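Local coordinates for methyl-CpG-binding domain protein 3 (Homo sapiens, PDB 6CCG) that binds methylated CpG DNA through its methyl-CpG-binding domain and probably takes part in transcriptional control, at residues V35-P40 against F64-G69. Residues are numbered along the deposited sequence; the frame is centred on the assembly and turned at random.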
# COMPACT_ATOMS: atom_id res chain seq x y z
N VAL A 35 -4.80 -0.53 4.40
CA VAL A 35 -3.64 -0.00 3.70
C VAL A 35 -3.93 -0.05 2.19
O VAL A 35 -4.38 -1.08 1.69
CB VAL A 35 -2.40 -0.84 4.05
CG1 VAL A 35 -1.17 -0.41 3.22
CG2 VAL A 35 -2.11 -0.70 5.53
N PHE A 36 -3.70 1.09 1.52
CA PHE A 36 -3.85 1.24 0.09
C PHE A 36 -2.52 1.75 -0.50
O PHE A 36 -1.71 2.35 0.21
CB PHE A 36 -4.96 2.22 -0.21
CG PHE A 36 -6.28 1.84 0.43
CD1 PHE A 36 -7.00 0.74 -0.04
CD2 PHE A 36 -6.73 2.50 1.58
CE1 PHE A 36 -8.23 0.34 0.59
CE2 PHE A 36 -7.95 2.15 2.17
CZ PHE A 36 -8.70 1.06 1.69
N TYR A 37 -2.32 1.48 -1.79
CA TYR A 37 -1.22 2.08 -2.58
C TYR A 37 -1.78 2.81 -3.81
O TYR A 37 -2.81 2.40 -4.38
CB TYR A 37 -0.20 1.03 -3.00
CG TYR A 37 0.50 0.45 -1.82
CD1 TYR A 37 1.65 1.03 -1.31
CD2 TYR A 37 -0.05 -0.64 -1.15
CE1 TYR A 37 2.26 0.52 -0.16
CE2 TYR A 37 0.54 -1.16 -0.01
CZ TYR A 37 1.69 -0.59 0.47
OH TYR A 37 2.26 -1.12 1.56
N TYR A 38 -1.13 3.89 -4.19
CA TYR A 38 -1.56 4.67 -5.34
C TYR A 38 -0.44 4.71 -6.33
O TYR A 38 0.72 4.99 -5.95
CB TYR A 38 -1.99 6.07 -4.93
CG TYR A 38 -3.24 6.07 -4.06
CD1 TYR A 38 -3.15 5.88 -2.69
CD2 TYR A 38 -4.51 6.25 -4.63
CE1 TYR A 38 -4.29 5.87 -1.89
CE2 TYR A 38 -5.66 6.25 -3.85
CZ TYR A 38 -5.56 6.06 -2.48
OH TYR A 38 -6.71 6.06 -1.70
N SER A 39 -0.74 4.40 -7.59
CA SER A 39 0.25 4.57 -8.66
C SER A 39 0.52 6.08 -8.92
O SER A 39 -0.25 6.92 -8.46
CB SER A 39 -0.24 3.88 -9.95
OG SER A 39 -1.37 4.52 -10.48
N PRO A 40 1.59 6.41 -9.69
CA PRO A 40 1.81 7.81 -10.13
C PRO A 40 0.59 8.45 -10.83
O PRO A 40 0.38 9.65 -10.69
CB PRO A 40 2.97 7.69 -11.13
CG PRO A 40 3.73 6.49 -10.66
CD PRO A 40 2.66 5.53 -10.15
N PHE A 64 8.16 -7.93 -0.42
CA PHE A 64 7.44 -6.70 -0.12
C PHE A 64 6.24 -7.04 0.80
O PHE A 64 5.37 -7.83 0.44
CB PHE A 64 6.95 -6.02 -1.38
CG PHE A 64 6.16 -4.76 -1.13
CD1 PHE A 64 6.80 -3.60 -0.66
CD2 PHE A 64 4.81 -4.72 -1.34
CE1 PHE A 64 6.08 -2.43 -0.41
CE2 PHE A 64 4.08 -3.55 -1.10
CZ PHE A 64 4.72 -2.40 -0.64
N ASP A 65 6.22 -6.43 1.97
CA ASP A 65 5.16 -6.63 2.98
C ASP A 65 4.13 -5.56 2.75
O ASP A 65 4.34 -4.39 3.11
CB ASP A 65 5.74 -6.57 4.38
CG ASP A 65 4.67 -6.86 5.49
OD1 ASP A 65 3.63 -6.22 5.52
OD2 ASP A 65 4.88 -7.76 6.25
N PHE A 66 3.02 -5.94 2.13
CA PHE A 66 1.97 -5.01 1.75
C PHE A 66 1.50 -4.23 2.98
O PHE A 66 1.33 -3.03 2.93
CB PHE A 66 0.81 -5.78 1.12
CG PHE A 66 -0.29 -4.91 0.58
CD1 PHE A 66 -1.36 -4.50 1.41
CD2 PHE A 66 -0.30 -4.52 -0.74
CE1 PHE A 66 -2.38 -3.71 0.90
CE2 PHE A 66 -1.32 -3.71 -1.26
CZ PHE A 66 -2.37 -3.31 -0.45
N ARG A 67 1.35 -4.93 4.09
CA ARG A 67 0.76 -4.32 5.30
C ARG A 67 1.65 -3.18 5.83
O ARG A 67 1.13 -2.10 6.16
CB ARG A 67 0.51 -5.37 6.37
CG ARG A 67 -0.26 -4.87 7.60
CD ARG A 67 -0.46 -5.99 8.61
NE ARG A 67 0.82 -6.52 9.15
CZ ARG A 67 1.60 -5.92 10.08
NH1 ARG A 67 1.27 -4.72 10.61
NH2 ARG A 67 2.75 -6.51 10.47
N THR A 68 2.99 -3.41 5.87
CA THR A 68 3.93 -2.41 6.40
C THR A 68 4.51 -1.45 5.35
O THR A 68 5.02 -0.44 5.71
CB THR A 68 5.15 -3.05 7.13
OG1 THR A 68 5.94 -3.80 6.21
CG2 THR A 68 4.70 -3.96 8.24
N GLY A 69 4.42 -1.79 4.05
CA GLY A 69 5.00 -0.97 2.97
C GLY A 69 6.50 -1.08 2.78
O GLY A 69 7.08 -0.24 2.10
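Strand residues V35-Y38 and the segment F64-G69 meet without backbone pairing, V35 and Y37 packing against F64, F66 and the turn after them, with the nearest CA pair, V35 and R67, 6.4 Å apart. Y37 makes the largest single contribution. Its CG, beside the backbone N and anti to the carbonyl carbon (chi1 -65°), leads the ring out toward the F66-G69 turn, where Y37 OH donates a short hydrogen bond to F66 O at 2.5 Å. That carbonyl oxygen lies in the plane of the tyrosine ring, at its edge, while the hydroxyl is tilted 18° from the carbonyl plane. G69 CA lies 3.1 Å from Y37 OH. Two phenylalanines complete an aromatic cluster. Y37 turns its CD2-CE2 edge to one face of F66, edge-to-face with the planes at 69° and Y37 CD2 3.3 Å from F66 CE2. F64 approaches Y37 from the opposite direction, its edge toward the tyrosine face, an offset edge-to-face pair with centroids 5.6 Å apart. The backbone O of V35 meets the edge of the F66 ring, 3.4 Å from F66 CE1, and V35 CG2 rests on R67 O at 3.6 Å. The turn is braced from within by an Asx motif, T68 N donating to D65 OD1, and by G69 N bonding to D65 O. R67 packs on a phosphate of the bound nucleic acid, while its carbonyl accepts from R19 on strand 18-23. L51 of helix 48-55 touches both Y37 and F64, and K48 touches F66, joining sheet, helix and turn.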